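Exopolyphosphatase (Aquifex aeolicus, PDB 1T6C) probably hydrolyses phosphoanhydride bonds, as an exopolyphosphatase or guanosine pentaphosphate phosphohydrolase with an actin-like fold. Local coordinates at residues Leu222-Tyr227 with His235-Thr240. Residues are numbered along the deposited sequence; the frame is centred on the assembly and turned at random.
Sequences LEYNVY and HGKVLT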
loop_
_atom_site.group_PDB
_atom_site.type_symbol
_atom_site.label_atom_id
_atom_site.label_comp_id
_atom_site.label_asym_id
_atom_site.label_seq_id
_atom_site.Cartn_x
_atom_site.Cartn_y
_atom_site.Cartn_z
ATOM N N LEU A 222 -17.015 1.822 -3.816
ATOM C CA LEU A 222 -17.931 2.611 -4.650
ATOM C C LEU A 222 -18.755 1.719 -5.592
ATOM O O LEU A 222 -20.010 1.827 -5.637
ATOM C CB LEU A 222 -17.138 3.672 -5.436
ATOM C CG LEU A 222 -16.482 4.787 -4.629
ATOM C CD1 LEU A 222 -15.586 5.624 -5.516
ATOM C CD2 LEU A 222 -17.532 5.672 -3.976
ATOM N N GLU A 223 -18.083 0.818 -6.299
ATOM C CA GLU A 223 -18.761 -0.052 -7.283
ATOM C C GLU A 223 -19.843 -0.919 -6.647
ATOM O O GLU A 223 -20.941 -1.049 -7.191
ATOM C CB GLU A 223 -17.752 -0.912 -8.024
ATOM C CG GLU A 223 -18.378 -1.877 -9.010
ATOM C CD GLU A 223 -19.146 -1.206 -10.123
ATOM O OE1 GLU A 223 -18.897 -0.015 -10.434
ATOM O OE2 GLU A 223 -20.023 -1.870 -10.694
ATOM N N TYR A 224 -19.547 -1.442 -5.462
ATOM C CA TYR A 224 -20.387 -2.396 -4.787
ATOM C C TYR A 224 -21.234 -1.796 -3.671
ATOM O O TYR A 224 -21.868 -2.538 -2.928
ATOM C CB TYR A 224 -19.547 -3.582 -4.326
ATOM C CG TYR A 224 -19.062 -4.366 -5.526
ATOM C CD1 TYR A 224 -19.965 -5.095 -6.304
ATOM C CD2 TYR A 224 -17.730 -4.294 -5.963
ATOM C CE1 TYR A 224 -19.530 -5.796 -7.437
ATOM C CE2 TYR A 224 -17.304 -4.996 -7.094
ATOM C CZ TYR A 224 -18.204 -5.750 -7.817
ATOM O OH TYR A 224 -17.817 -6.414 -8.960
ATOM N N ASN A 225 -21.289 -0.465 -3.588
ATOM C CA ASN A 225 -22.174 0.215 -2.631
ATOM C C ASN A 225 -21.919 -0.187 -1.204
ATOM O O ASN A 225 -22.849 -0.436 -0.433
ATOM C CB ASN A 225 -23.647 -0.038 -2.981
ATOM C CG ASN A 225 -23.987 0.390 -4.367
ATOM O OD1 ASN A 225 -23.782 1.536 -4.716
ATOM N ND2 ASN A 225 -24.522 -0.534 -5.173
ATOM N N VAL A 226 -20.631 -0.254 -0.864
ATOM C CA VAL A 226 -20.178 -0.609 0.481
ATOM C C VAL A 226 -19.948 0.681 1.262
ATOM O O VAL A 226 -19.026 1.489 0.991
ATOM C CB VAL A 226 -18.876 -1.421 0.469
ATOM C CG1 VAL A 226 -18.501 -1.829 1.893
ATOM C CG2 VAL A 226 -19.057 -2.679 -0.402
ATOM N N TYR A 227 -20.803 0.878 2.271
ATOM C CA TYR A 227 -20.690 2.035 3.125
ATOM C C TYR A 227 -21.356 1.716 4.464
ATOM O O TYR A 227 -22.509 1.317 4.467
ATOM C CB TYR A 227 -21.427 3.211 2.508
ATOM C CG TYR A 227 -21.517 4.401 3.421
ATOM C CD1 TYR A 227 -20.464 5.287 3.562
ATOM C CD2 TYR A 227 -22.665 4.620 4.172
ATOM C CE1 TYR A 227 -20.564 6.362 4.413
ATOM C CE2 TYR A 227 -22.757 5.704 5.027
ATOM C CZ TYR A 227 -21.724 6.551 5.142
ATOM O OH TYR A 227 -21.832 7.629 6.013
ATOM N N HIS A 235 -12.826 -7.175 0.125
ATOM C CA HIS A 235 -11.758 -8.125 -0.170
ATOM C C HIS A 235 -12.267 -9.267 -1.040
ATOM O O HIS A 235 -13.240 -9.914 -0.701
ATOM C CB HIS A 235 -11.243 -8.687 1.131
ATOM C CG HIS A 235 -9.995 -9.495 0.975
ATOM N ND1 HIS A 235 -9.977 -10.871 1.027
ATOM C CD2 HIS A 235 -8.724 -9.105 0.762
ATOM C CE1 HIS A 235 -8.736 -11.285 0.847
ATOM N NE2 HIS A 235 -7.955 -10.238 0.695
ATOM N N GLY A 236 -11.593 -9.504 -2.154
ATOM C CA GLY A 236 -11.969 -10.543 -3.082
ATOM C C GLY A 236 -12.968 -10.119 -4.147
ATOM O O GLY A 236 -13.254 -10.896 -5.033
ATOM N N LYS A 237 -13.466 -8.886 -4.106
ATOM C CA LYS A 237 -14.347 -8.393 -5.158
ATOM C C LYS A 237 -13.577 -8.270 -6.476
ATOM O O LYS A 237 -12.388 -7.941 -6.498
ATOM C CB LYS A 237 -14.931 -7.028 -4.783
ATOM C CG LYS A 237 -16.007 -7.051 -3.726
ATOM C CD LYS A 237 -17.228 -7.881 -4.182
ATOM C CE LYS A 237 -18.483 -7.546 -3.390
ATOM N NZ LYS A 237 -18.486 -8.326 -2.126
ATOM N N VAL A 238 -14.265 -8.523 -7.576
ATOM C CA VAL A 238 -13.727 -8.289 -8.919
ATOM C C VAL A 238 -14.100 -6.910 -9.431
ATOM O O VAL A 238 -15.233 -6.434 -9.220
ATOM C CB VAL A 238 -14.253 -9.345 -9.883
ATOM C CG1 VAL A 238 -13.836 -9.037 -11.304
ATOM C CG2 VAL A 238 -13.780 -10.696 -9.426
ATOM N N LEU A 239 -13.156 -6.264 -10.124
ATOM C CA LEU A 239 -13.449 -5.061 -10.890
ATOM C C LEU A 239 -13.013 -5.281 -12.326
ATOM O O LEU A 239 -11.862 -5.661 -12.586
ATOM C CB LEU A 239 -12.707 -3.855 -10.313
ATOM C CG LEU A 239 -13.235 -3.342 -8.965
ATOM C CD1 LEU A 239 -12.293 -2.268 -8.401
ATOM C CD2 LEU A 239 -14.607 -2.808 -9.065
ATOM N N THR A 240 -13.927 -5.024 -13.259
ATOM C CA THR A 240 -13.609 -5.197 -14.665
ATOM C C THR A 240 -13.023 -3.931 -15.217
ATOM O O THR A 240 -13.220 -2.865 -14.657
ATOM C CB THR A 240 -14.866 -5.566 -15.498
ATOM O OG1 THR A 240 -15.784 -4.485 -15.474
ATOM C CG2 THR A 240 -15.616 -6.699 -14.890
#
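Tyr224 and Lys237 each turn CG away from their own carbonyl carbon (chi1 -68° and -74°), and from there the two side chains meet, ring against methylene chain. The bend of Lys237 at chi2 brings its CD and CE over one face of the Tyr224 ring: CD sits 4.0 Å from the ring centroid, a CH-pi contact, and CE reaches 3.9 Å from Tyr224 CG. A second bend, at chi4, turns NZ, which stands clear of the face at 5.6 Å from the Tyr224 ring centroid, where any cation-pi attraction is at most weak; it hydrogen-bonds to Lys233 O. On the opposite face lies CG of Glu223, offset toward the rim. Leu239 approaches obliquely, its CD2 4.0 Å from Tyr224 CE2 and 3.8 Å from Glu223 CB.

At the ring's edge the phenol donates to Val238 O, with OH to O at 2.6 Å, in the carbonyl plane and at a C=O...O angle of 158°. A phenylalanine here would keep the ring between its neighbours but would probably leave Val238 O without this donor and the helix end without its polar tie to the strand. The Glu223 carboxylate turns to helix 241-251, bonding Trp247 and Gln243.

The contact joins the C-terminal end of helix 214-223, closed by a Schellman motif with Asn225 at C-prime, to the outermost strand 238-240 of the six-stranded sheet. That strand pairs with strand 292-296 through Leu239 and Leu293, and Val238 O accepts a hydrogen bond from the phenol: one directed polar bond at the sheet's margin, backed by apolar packing on both ring faces.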